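Local coordinates for protein cycloalternan-forming enzyme (Listeria monocytogenes serovar 1/2a, PDB 5F7U) that belongs to glycosyl hydrolase family 31 and joins a TIM barrel to beta-rich flanking domains, with bound glycans and magnesium ions, at residues A249-G254 with M720-M725; V292-Y297 with N732-D737; L614-S619 with S626-D631; A709-T712 with G716-M719. The protein carries 1 engineered substitution. One frame throughout, in Å; residues are numbered along the deposited sequence.

Interaction 1 of 4, residues A249-G254 with M720-M725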
loop_
_atom_site.group_PDB
_atom_site.type_symbol
_atom_site.label_atom_id
_atom_site.label_comp_id
_atom_site.label_asym_id
_atom_site.label_seq_id
_atom_site.Cartn_x
_atom_site.Cartn_y
_atom_site.Cartn_z
ATOM N N ALA A 249 11.373 -14.077 -5.323
ATOM C CA ALA A 249 11.008 -13.018 -4.372
ATOM C C ALA A 249 9.516 -13.093 -4.053
ATOM O O ALA A 249 8.702 -13.463 -4.927
ATOM C CB ALA A 249 11.356 -11.660 -4.934
ATOM N N PHE A 250 9.158 -12.749 -2.809
ATOM C CA PHE A 250 7.782 -12.864 -2.333
ATOM C C PHE A 250 7.312 -11.561 -1.720
ATOM O O PHE A 250 7.891 -11.091 -0.724
ATOM C CB PHE A 250 7.674 -13.964 -1.279
ATOM C CG PHE A 250 8.106 -15.314 -1.775
ATOM C CD1 PHE A 250 7.267 -16.064 -2.616
ATOM C CD2 PHE A 250 9.342 -15.861 -1.379
ATOM C CE1 PHE A 250 7.655 -17.336 -3.056
ATOM C CE2 PHE A 250 9.740 -17.130 -1.824
ATOM C CZ PHE A 250 8.893 -17.866 -2.658
ATOM N N TYR A 251 6.257 -11.011 -2.306
ATOM C CA TYR A 251 5.800 -9.669 -1.970
ATOM C C TYR A 251 4.411 -9.677 -1.383
ATOM O O TYR A 251 3.635 -10.580 -1.650
ATOM C CB TYR A 251 5.762 -8.818 -3.239
ATOM C CG TYR A 251 7.056 -8.804 -4.022
ATOM C CD1 TYR A 251 8.191 -8.155 -3.537
ATOM C CD2 TYR A 251 7.123 -9.407 -5.286
ATOM C CE1 TYR A 251 9.371 -8.116 -4.296
ATOM C CE2 TYR A 251 8.289 -9.370 -6.045
ATOM C CZ TYR A 251 9.406 -8.720 -5.546
ATOM O OH TYR A 251 10.567 -8.700 -6.292
ATOM N N GLY A 252 4.091 -8.640 -0.609
ATOM C CA GLY A 252 2.737 -8.438 -0.116
ATOM C C GLY A 252 2.584 -8.869 1.329
ATOM O O GLY A 252 3.262 -8.348 2.193
ATOM N N PHE A 253 1.712 -9.858 1.560
ATOM C CA PHE A 253 1.359 -10.358 2.906
ATOM C C PHE A 253 0.647 -9.326 3.784
ATOM O O PHE A 253 0.674 -9.410 5.019
ATOM C CB PHE A 253 2.570 -10.947 3.658
ATOM C CG PHE A 253 3.306 -12.029 2.905
ATOM C CD1 PHE A 253 4.341 -11.709 2.020
ATOM C CD2 PHE A 253 2.999 -13.385 3.116
ATOM C CE1 PHE A 253 5.053 -12.700 1.351
ATOM C CE2 PHE A 253 3.730 -14.400 2.453
ATOM C CZ PHE A 253 4.763 -14.053 1.567
ATOM N N GLY A 254 -0.009 -8.360 3.146
ATOM C CA GLY A 254 -0.543 -7.221 3.888
ATOM C C GLY A 254 0.452 -6.083 3.955
ATOM O O GLY A 254 1.171 -5.817 2.984
ATOM N N MET A 720 0.636 3.314 -5.943
ATOM C CA MET A 720 2.069 3.349 -5.696
ATOM C C MET A 720 2.549 1.917 -5.694
ATOM O O MET A 720 2.015 1.126 -4.926
ATOM C CB MET A 720 2.321 3.991 -4.329
ATOM C CG MET A 720 3.784 4.018 -3.936
ATOM S SD MET A 720 4.108 4.793 -2.332
ATOM C CE MET A 720 3.083 3.749 -1.314
ATOM N N ARG A 721 3.525 1.569 -6.543
ATOM C CA ARG A 721 3.907 0.155 -6.704
ATOM C C ARG A 721 5.414 -0.068 -6.642
ATOM O O ARG A 721 6.190 0.691 -7.208
ATOM C CB ARG A 721 3.379 -0.407 -8.049
ATOM C CG ARG A 721 1.867 -0.332 -8.212
ATOM C CD ARG A 721 1.330 -0.830 -9.564
ATOM N NE ARG A 721 2.022 -0.219 -10.713
ATOM C CZ ARG A 721 1.941 1.067 -11.059
ATOM N NH1 ARG A 721 2.630 1.521 -12.115
ATOM N NH2 ARG A 721 1.160 1.906 -10.371
ATOM N N GLN A 722 5.796 -1.164 -5.997
ATOM C CA GLN A 722 7.196 -1.596 -5.933
ATOM C C GLN A 722 7.591 -1.958 -7.385
ATOM O O GLN A 722 6.729 -2.411 -8.182
ATOM C CB GLN A 722 7.259 -2.811 -4.998
ATOM C CG GLN A 722 8.654 -3.202 -4.490
ATOM C CD GLN A 722 9.422 -4.020 -5.525
ATOM O OE1 GLN A 722 8.827 -4.751 -6.303
ATOM N NE2 GLN A 722 10.745 -3.880 -5.551
ATOM N N MET A 723 8.870 -1.780 -7.736
ATOM C CA MET A 723 9.272 -1.853 -9.155
ATOM C C MET A 723 8.977 -3.187 -9.832
ATOM O O MET A 723 8.629 -3.224 -11.014
ATOM C CB MET A 723 10.756 -1.497 -9.339
ATOM C CG MET A 723 11.156 -0.074 -8.929
ATOM S SD MET A 723 10.289 1.264 -9.756
ATOM C CE MET A 723 10.723 0.931 -11.470
ATOM N N ALA A 724 9.083 -4.278 -9.072
ATOM C CA ALA A 724 8.867 -5.624 -9.614
ATOM C C ALA A 724 7.390 -5.901 -9.954
ATOM O O ALA A 724 7.079 -6.888 -10.622
ATOM C CB ALA A 724 9.428 -6.696 -8.666
ATOM N N MET A 725 6.476 -5.034 -9.507
ATOM C CA MET A 725 5.074 -5.162 -9.938
ATOM C C MET A 725 4.915 -4.803 -11.400
ATOM O O MET A 725 4.024 -5.338 -12.066
ATOM C CB MET A 725 4.131 -4.278 -9.108
ATOM C CG MET A 725 4.028 -4.643 -7.637
ATOM S SD MET A 725 3.590 -6.348 -7.287
ATOM C CE MET A 725 1.911 -6.407 -7.891
#
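Gln722 OE1 lies over one face of the Tyr251 ring, 4.0 Å from Tyr251 CE1, and the amide plane is turned only 19° from that of the ring. The side chains cross at about a right angle, and OE1 is the amide atom that lies over the ring. Ala724 approaches the phenol end obliquely: its CB is 3.3 Å from Tyr251 OH and 3.7 Å from Tyr251 CZ. The ring is thus met by a carbonyl oxygen and a methyl group, with no hydrogen bond across the contact. Gln722 is the N-cap of the short helix 723-726. Its chain is bent at chi2 (-81°), which folds the amide back until OE1 accepts Ala724 N at 2.8 Å, the donor standing 49° out of the carbonyl plane. The backbone adds a turn of its own, Met725 N to Gln722 O at 2.9 Å. The Tyr251 contact with Gln722 and Ala724 packs a strand of the galactose mutarotase-like domain against strand 720-721 and helix 723-726 of the C-terminal domain. The polar ends point on to the loop that follows: Tyr251 OH bonds Arg734 O, and Gln722 NE2 bonds both Ala733 O and Leu736 O, which would hold the amide's rotation.

Interaction 2 of 4, residues V292-Y297 with N732-D737; sequences VSANKY and NARDLD
Ala294 sets its methyl group on one face of the Arg734 guanidinium, in the tight hairpin connection between strands 287-293 and 297-301 of the galactose mutarotase-like domain. The methyl carbon stands off-centre above the plane, 3.4 Å from Arg734 NE and 3.5 Å from Arg734 CZ, so an apolar surface covers the flat cation without engaging any N-H. Arg734 belongs to the loop between helix 723-726 and strand 740-742 in the C-terminal domain. A bend at chi2 (-75°) brings its outer chain across to the hairpin, and beyond the bend the chain runs extended to NE. The hairpin keeps Ala294 in place: Ser293 N donates to Tyr297 O at 2.8 Å, and Lys296 N to Ser293 O at 3.0 Å. Ser293 OG also accepts Asn295 N at 2.9 Å, an ST turn that fixes the backbone beside the methyl. Beyond the pair, Pro728 O takes a hydrogen bond from Arg734 NH2, while Lys296 NZ forms a second link between the domains by a salt bridge to Glu729. Asn295 approaches the guanidinium obliquely and is joined to it through solvent. One water, in the guanidinium plane at its edge, accepts from Arg734 NH1 at 2.7 Å and donates to Asn295 OD1 at 2.9 Å.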
loop_
_atom_site.group_PDB
_atom_site.type_symbol
_atom_site.label_atom_id
_atom_site.label_comp_id
_atom_site.label_asym_id
_atom_site.label_seq_id
_atom_site.Cartn_x
_atom_site.Cartn_y
_atom_site.Cartn_z
ATOM N N VAL A 292 2.373 -12.141 -3.717
ATOM C CA VAL A 292 2.665 -12.172 -5.150
ATOM C C VAL A 292 4.128 -12.516 -5.318
ATOM O O VAL A 292 4.983 -11.911 -4.651
ATOM C CB VAL A 292 2.366 -10.803 -5.798
ATOM C CG1 VAL A 292 2.865 -10.765 -7.252
ATOM C CG2 VAL A 292 0.874 -10.498 -5.731
ATOM N N SER A 293 4.408 -13.493 -6.192
ATOM C CA SER A 293 5.788 -13.852 -6.511
ATOM C C SER A 293 6.197 -13.230 -7.824
ATOM O O SER A 293 5.403 -13.173 -8.767
ATOM C CB SER A 293 5.946 -15.370 -6.566
ATOM O OG SER A 293 7.147 -15.711 -7.244
ATOM N N ALA A 294 7.459 -12.791 -7.901
ATOM C CA ALA A 294 8.001 -12.312 -9.156
ATOM C C ALA A 294 8.141 -13.429 -10.212
ATOM O O ALA A 294 8.424 -13.144 -11.374
ATOM C CB ALA A 294 9.311 -11.583 -8.917
ATOM N N ASN A 295 7.902 -14.685 -9.821
ATOM C CA ASN A 295 7.740 -15.789 -10.779
ATOM C C ASN A 295 6.359 -15.864 -11.428
ATOM O O ASN A 295 6.013 -16.861 -12.062
ATOM C CB ASN A 295 8.169 -17.130 -10.163
ATOM C CG ASN A 295 9.676 -17.224 -10.039
ATOM O OD1 ASN A 295 10.380 -16.260 -10.361
ATOM N ND2 ASN A 295 10.179 -18.343 -9.552
ATOM N N LYS A 296 5.580 -14.791 -11.247
ATOM C CA LYS A 296 4.354 -14.531 -12.038
ATOM C C LYS A 296 3.128 -15.329 -11.568
ATOM O O LYS A 296 2.325 -15.815 -12.383
ATOM C CB LYS A 296 4.591 -14.732 -13.541
ATOM C CG LYS A 296 5.715 -13.876 -14.099
ATOM C CD LYS A 296 5.747 -13.961 -15.610
ATOM C CE LYS A 296 6.897 -13.103 -16.117
ATOM N NZ LYS A 296 6.996 -13.143 -17.598
ATOM N N TYR A 297 2.978 -15.441 -10.251
ATOM C CA TYR A 297 1.744 -15.966 -9.685
ATOM C C TYR A 297 1.524 -15.308 -8.327
ATOM O O TYR A 297 2.461 -14.789 -7.709
ATOM C CB TYR A 297 1.770 -17.513 -9.570
ATOM C CG TYR A 297 2.755 -17.976 -8.515
ATOM C CD1 TYR A 297 4.106 -18.139 -8.836
ATOM C CD2 TYR A 297 2.348 -18.193 -7.205
ATOM C CE1 TYR A 297 5.031 -18.511 -7.871
ATOM C CE2 TYR A 297 3.268 -18.563 -6.213
ATOM C CZ TYR A 297 4.602 -18.733 -6.574
ATOM O OH TYR A 297 5.512 -19.074 -5.620
ATOM N N ASN A 732 17.214 -6.375 -11.499
ATOM C CA ASN A 732 17.594 -5.230 -10.689
ATOM C C ASN A 732 16.431 -4.616 -9.920
ATOM O O ASN A 732 16.652 -3.800 -9.046
ATOM C CB ASN A 732 18.290 -4.166 -11.523
ATOM C CG ASN A 732 19.800 -4.362 -11.548
ATOM O OD1 ASN A 732 20.324 -4.827 -12.532
ATOM N ND2 ASN A 732 20.498 -4.042 -10.423
ATOM N N ALA A 733 15.209 -4.982 -10.294
ATOM C CA ALA A 733 13.987 -4.402 -9.703
ATOM C C ALA A 733 13.521 -5.154 -8.463
ATOM O O ALA A 733 12.662 -4.658 -7.739
ATOM C CB ALA A 733 12.864 -4.387 -10.735
ATOM N N ARG A 734 14.097 -6.322 -8.218
ATOM C CA ARG A 734 13.516 -7.314 -7.297
ATOM C C ARG A 734 13.421 -6.845 -5.843
ATOM O O ARG A 734 12.420 -7.116 -5.172
ATOM C CB ARG A 734 14.281 -8.642 -7.373
ATOM C CG ARG A 734 14.084 -9.384 -8.698
ATOM C CD ARG A 734 12.693 -10.014 -8.717
ATOM N NE ARG A 734 12.377 -10.698 -9.967
ATOM C CZ ARG A 734 12.586 -11.995 -10.191
ATOM N NH1 ARG A 734 13.140 -12.781 -9.256
ATOM N NH2 ARG A 734 12.223 -12.521 -11.361
ATOM N N ASP A 735 14.445 -6.139 -5.366
ATOM C CA ASP A 735 14.506 -5.841 -3.938
ATOM C C ASP A 735 14.373 -4.351 -3.610
ATOM O O ASP A 735 14.460 -3.961 -2.438
ATOM C CB ASP A 735 15.812 -6.392 -3.336
ATOM C CG ASP A 735 15.934 -7.911 -3.457
ATOM O OD1 ASP A 735 14.977 -8.653 -3.163
ATOM O OD2 ASP A 735 17.020 -8.374 -3.816
ATOM N N LEU A 736 14.154 -3.535 -4.636
ATOM C CA LEU A 736 14.164 -2.083 -4.474
ATOM C C LEU A 736 13.058 -1.607 -3.547
ATOM O O LEU A 736 11.884 -1.935 -3.754
ATOM C CB LEU A 736 14.030 -1.397 -5.834
ATOM C CG LEU A 736 15.140 -1.716 -6.846
ATOM C CD1 LEU A 736 14.765 -1.014 -8.156
ATOM C CD2 LEU A 736 16.517 -1.269 -6.375
ATOM N N ASP A 737 13.451 -0.841 -2.530
ATOM C CA ASP A 737 12.482 -0.344 -1.553
ATOM C C ASP A 737 12.613 1.148 -1.292
ATOM O O ASP A 737 12.030 1.660 -0.331
ATOM C CB ASP A 737 12.578 -1.164 -0.251
ATOM C CG ASP A 737 13.960 -1.140 0.363
ATOM O OD1 ASP A 737 14.863 -0.399 -0.124
ATOM O OD2 ASP A 737 14.171 -1.931 1.307
HETATM O O HOH W 1 13.133 -15.239 -10.475
#

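Interaction 3 of 4, residues L614-S619 with S626-D631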
loop_
_atom_site.group_PDB
_atom_site.type_symbol
_atom_site.label_atom_id
_atom_site.label_comp_id
_atom_site.label_asym_id
_atom_site.label_seq_id
_atom_site.Cartn_x
_atom_site.Cartn_y
_atom_site.Cartn_z
ATOM N N LEU A 614 7.766 3.427 4.013
ATOM C CA LEU A 614 7.754 3.156 2.580
ATOM C C LEU A 614 7.584 1.644 2.306
ATOM O O LEU A 614 6.824 1.250 1.415
ATOM C CB LEU A 614 8.975 3.776 1.883
ATOM C CG LEU A 614 9.101 3.646 0.362
ATOM C CD1 LEU A 614 7.796 4.007 -0.364
ATOM C CD2 LEU A 614 10.240 4.541 -0.096
ATOM N N LYS A 615 8.267 0.802 3.093
ATOM C CA LYS A 615 8.057 -0.656 2.972
ATOM C C LYS A 615 6.603 -1.048 3.217
ATOM O O LYS A 615 6.018 -1.895 2.482
ATOM C CB LYS A 615 9.001 -1.409 3.915
ATOM C CG LYS A 615 10.469 -1.221 3.503
ATOM C CD LYS A 615 11.400 -1.835 4.537
ATOM C CE LYS A 615 12.814 -1.315 4.371
ATOM N NZ LYS A 615 13.742 -1.881 5.422
ATOM N N ALA A 616 5.998 -0.403 4.212
ATOM C CA ALA A 616 4.604 -0.664 4.563
ATOM C C ALA A 616 3.668 -0.294 3.405
ATOM O O ALA A 616 2.763 -1.057 3.085
ATOM C CB ALA A 616 4.224 0.110 5.823
ATOM N N GLY A 617 3.899 0.862 2.765
ATOM C CA GLY A 617 3.065 1.272 1.617
ATOM C C GLY A 617 3.237 0.370 0.405
ATOM O O GLY A 617 2.258 0.040 -0.277
ATOM N N LEU A 618 4.471 -0.055 0.154
ATOM C CA LEU A 618 4.749 -0.887 -1.010
ATOM C C LEU A 618 4.204 -2.312 -0.851
ATOM O O LEU A 618 3.672 -2.889 -1.798
ATOM C CB LEU A 618 6.260 -0.919 -1.326
ATOM C CG LEU A 618 6.849 0.438 -1.744
ATOM C CD1 LEU A 618 8.371 0.352 -1.923
ATOM C CD2 LEU A 618 6.165 1.026 -2.996
ATOM N N SER A 619 4.347 -2.880 0.338
ATOM C CA SER A 619 3.758 -4.194 0.603
ATOM C C SER A 619 2.207 -4.127 0.609
ATOM O O SER A 619 1.538 -5.009 0.039
ATOM C CB SER A 619 4.309 -4.754 1.923
ATOM O OG SER A 619 4.145 -3.821 2.958
ATOM N N SER A 626 -4.468 0.081 -1.827
ATOM C CA SER A 626 -3.867 1.103 -2.682
ATOM C C SER A 626 -3.982 2.491 -2.064
ATOM O O SER A 626 -3.075 3.302 -2.212
ATOM C CB SER A 626 -4.600 1.070 -4.026
ATOM O OG SER A 626 -4.181 2.092 -4.924
ATOM N N TYR A 627 -5.100 2.761 -1.382
ATOM C CA TYR A 627 -5.323 4.105 -0.816
ATOM C C TYR A 627 -4.658 4.169 0.542
ATOM O O TYR A 627 -5.316 4.073 1.592
ATOM C CB TYR A 627 -6.809 4.432 -0.713
ATOM C CG TYR A 627 -7.562 4.468 -2.039
ATOM C CD1 TYR A 627 -6.893 4.485 -3.293
ATOM C CD2 TYR A 627 -8.958 4.473 -2.033
ATOM C CE1 TYR A 627 -7.626 4.508 -4.483
ATOM C CE2 TYR A 627 -9.692 4.519 -3.211
ATOM C CZ TYR A 627 -9.031 4.532 -4.430
ATOM O OH TYR A 627 -9.795 4.550 -5.591
ATOM N N TRP A 628 -3.335 4.305 0.495
ATOM C CA TRP A 628 -2.483 4.160 1.669
ATOM C C TRP A 628 -1.869 5.512 2.049
ATOM O O TRP A 628 -1.411 6.262 1.178
ATOM C CB TRP A 628 -1.412 3.103 1.381
ATOM C CG TRP A 628 -0.355 2.955 2.463
ATOM C CD1 TRP A 628 -0.351 2.057 3.499
ATOM C CD2 TRP A 628 0.847 3.716 2.586
ATOM N NE1 TRP A 628 0.760 2.225 4.269
ATOM C CE2 TRP A 628 1.516 3.242 3.737
ATOM C CE3 TRP A 628 1.429 4.758 1.828
ATOM C CZ2 TRP A 628 2.754 3.745 4.145
ATOM C CZ3 TRP A 628 2.648 5.303 2.259
ATOM C CH2 TRP A 628 3.306 4.773 3.392
ATOM N N ALA A 629 -1.841 5.775 3.361
ATOM C CA ALA A 629 -1.266 6.996 3.926
ATOM C C ALA A 629 -0.214 6.649 4.958
ATOM O O ALA A 629 -0.151 5.526 5.442
ATOM C CB ALA A 629 -2.344 7.824 4.612
ATOM N N TRP A 630 0.550 7.666 5.341
ATOM C CA TRP A 630 1.409 7.590 6.524
ATOM C C TRP A 630 1.426 8.962 7.173
ATOM O O TRP A 630 1.061 9.953 6.528
ATOM C CB TRP A 630 2.826 7.109 6.152
ATOM C CG TRP A 630 3.626 8.074 5.284
ATOM C CD1 TRP A 630 3.270 8.566 4.040
ATOM C CD2 TRP A 630 4.909 8.629 5.580
ATOM N NE1 TRP A 630 4.252 9.415 3.566
ATOM C CE2 TRP A 630 5.275 9.462 4.477
ATOM C CE3 TRP A 630 5.797 8.497 6.656
ATOM C CZ2 TRP A 630 6.493 10.186 4.441
ATOM C CZ3 TRP A 630 7.032 9.205 6.614
ATOM C CH2 TRP A 630 7.351 10.041 5.515
ATOM N N ASP A 631 1.817 9.021 8.451
ATOM C CA ASP A 631 2.034 10.303 9.117
ATOM C C ASP A 631 3.372 10.856 8.613
ATOM O O ASP A 631 4.415 10.386 9.048
ATOM C CB ASP A 631 2.107 10.119 10.655
ATOM C CG ASP A 631 0.861 9.441 11.255
ATOM O OD1 ASP A 631 -0.233 9.513 10.686
ATOM O OD2 ASP A 631 0.988 8.837 12.342
#
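Gly617 sets its alpha carbon over the face of the Trp628 indole, a CH-pi contact with CA 3.4 Å from the centroid of the six-membered ring and 19° off the ring normal. The nearest ring atom is Trp628 CE2, 3.3 Å from Gly617 CA, on the bond shared by the two rings. The helix backbone also passes over the benzo side, where Gly617 N is 3.4 Å from Trp628 CZ2. With no side chain on Gly617, helix and strand come close, their CA atoms 6.3 Å apart at Gly617 and Trp628. Next to it, Ala616 CB meets Trp628 CZ2 at a looser 4.3 Å. Trp628 carries CG anti to its backbone nitrogen (chi1 174°), and this swings the indole out from the strand toward the helix. The pair packs helix 607-622 on strand 628-631 in a beta-alpha-beta unit of the TIM barrel, in which backbone hydrogen bonds join Tyr598 of the other strand, 597-599, to Tyr627 and Ala629. The indole N-H points to another partner: Trp628 NE1 donates to Glu255, which probably holds the ring's rotation, and Ala620 of the same helix also touches the indole. Farther along the strand, Trp630 turns to the same helix and meets the ring of Phe610 with the planes at about 10°.

Interaction 4 of 4, residues A709-T712 with G716-M719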
loop_
_atom_site.group_PDB
_atom_site.type_symbol
_atom_site.label_atom_id
_atom_site.label_comp_id
_atom_site.label_asym_id
_atom_site.label_seq_id
_atom_site.Cartn_x
_atom_site.Cartn_y
_atom_site.Cartn_z
ATOM N N ALA A 709 -6.434 6.720 -9.079
ATOM C CA ALA A 709 -7.318 6.218 -8.017
ATOM C C ALA A 709 -8.497 5.422 -8.612
ATOM O O ALA A 709 -8.854 4.347 -8.113
ATOM C CB ALA A 709 -7.821 7.367 -7.152
ATOM N N LYS A 710 -9.057 5.918 -9.707
ATOM C CA LYS A 710 -10.138 5.218 -10.392
ATOM C C LYS A 710 -9.644 3.913 -11.004
ATOM O O LYS A 710 -10.366 2.920 -10.977
ATOM C CB LYS A 710 -10.764 6.130 -11.467
ATOM C CG LYS A 710 -11.797 5.479 -12.382
ATOM C CD LYS A 710 -13.142 5.298 -11.712
ATOM C CE LYS A 710 -14.306 5.456 -12.689
ATOM N NZ LYS A 710 -14.105 4.764 -13.997
ATOM N N ASP A 711 -8.419 3.924 -11.539
ATOM C CA ASP A 711 -7.827 2.709 -12.115
ATOM C C ASP A 711 -7.618 1.622 -11.056
ATOM O O ASP A 711 -7.732 0.428 -11.347
ATOM C CB ASP A 711 -6.515 2.994 -12.832
ATOM C CG ASP A 711 -6.188 1.930 -13.894
ATOM O OD1 ASP A 711 -7.114 1.480 -14.608
ATOM O OD2 ASP A 711 -5.005 1.569 -14.026
ATOM N N THR A 712 -7.319 2.034 -9.826
ATOM C CA THR A 712 -7.289 1.059 -8.712
ATOM C C THR A 712 -8.662 0.405 -8.534
ATOM O O THR A 712 -8.773 -0.820 -8.420
ATOM C CB THR A 712 -6.904 1.728 -7.386
ATOM O OG1 THR A 712 -5.564 2.207 -7.458
ATOM C CG2 THR A 712 -7.022 0.704 -6.230
ATOM N N GLY A 716 -7.799 -2.806 -10.403
ATOM C CA GLY A 716 -6.925 -3.393 -9.384
ATOM C C GLY A 716 -5.470 -2.964 -9.402
ATOM O O GLY A 716 -4.629 -3.599 -8.744
ATOM N N LYS A 717 -5.141 -1.915 -10.169
ATOM C CA LYS A 717 -3.773 -1.415 -10.232
ATOM C C LYS A 717 -3.549 -0.405 -9.110
ATOM O O LYS A 717 -4.137 0.672 -9.113
ATOM C CB LYS A 717 -3.490 -0.759 -11.571
ATOM C CG LYS A 717 -2.020 -0.446 -11.792
ATOM C CD LYS A 717 -1.756 -0.494 -13.274
ATOM C CE LYS A 717 -0.372 -0.018 -13.572
ATOM N NZ LYS A 717 -0.365 0.207 -15.042
ATOM N N SER A 718 -2.701 -0.756 -8.144
ATOM C CA SER A 718 -2.443 0.160 -7.032
ATOM C C SER A 718 -1.759 1.430 -7.506
ATOM O O SER A 718 -1.068 1.426 -8.525
ATOM C CB SER A 718 -1.599 -0.536 -5.959
ATOM O OG SER A 718 -2.369 -1.597 -5.399
ATOM N N MET A 719 -1.958 2.517 -6.757
ATOM C CA MET A 719 -1.416 3.826 -7.133
ATOM C C MET A 719 0.104 3.907 -7.012
ATOM O O MET A 719 0.776 4.487 -7.873
ATOM C CB MET A 719 -2.067 4.920 -6.298
ATOM C CG MET A 719 -3.508 5.164 -6.725
ATOM S SD MET A 719 -4.391 6.156 -5.522
ATOM C CE MET A 719 -3.788 7.780 -5.942
#
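Thr712 OG1 donates to Lys717 O at 2.7 Å, the hydroxyl tilted 29° from the carbonyl plane, and ties the last turn of helix 702-715 to the loop that leaves it. A backbone bond from Gly716 N to Thr712 O, 3.0 Å long and with a N-H...O angle of 134°, closes the helix. Gly716 is the first residue to leave the helical conformation, with a positive phi that turns the chain back along the helix towards strand 720-721. Lys717 O is approached a second time by Thr712 CA, a CA-H...O contact of 3.2 Å. The Thr712 hydroxyl is bonded to Ser626 OG as well, and Ser626 OG in turn accepts from Met719 N, so the turn is tied to the barrel. Around this polar centre lies van der Waals packing. Met719, with CG beside the backbone N (chi1 -73°) and an extended chi2, brings its SD to 3.8 Å from Ala709 CA, and its CG passes 3.7 Å from Thr712 OG1. On the other flank Asp711 OD2 rests on the methylenes of Lys717, 3.7 Å from Lys717 CB. Asp711 OD1 bonds Asn715, Lys717 NZ forms a salt bridge with Asp744, and Asp711 OD2 stays 4.9 Å from Lys717 NZ. Any attraction between these two charges is therefore probably secondary, and the turn is held by a backbone bond and the Thr712 hydroxyl's bond to the Lys717 carbonyl.

In the fold
Interactions 1, 3 and 4 are buried, and interaction 3 lies nearest the centre of the chain; interaction 2, the farthest of the four from the centre, is only partly buried and uses water. Interactions 1 and 2 both join the galactose mutarotase-like domain to the C-terminal domain, on the neighbouring strands 250-254 and 287-293, and their centres are about 6 Å apart. Interactions 3 and 4 are local: one packs a helix on a barrel strand through CH-pi contact, the other ends a helix through hydrogen bonds. They are joined by Tyr627 OH to Ala709 O at 2.7 Å. Interaction 1 also touches interaction 3, where Met720 CE packs 3.7 Å from Trp628 CE3.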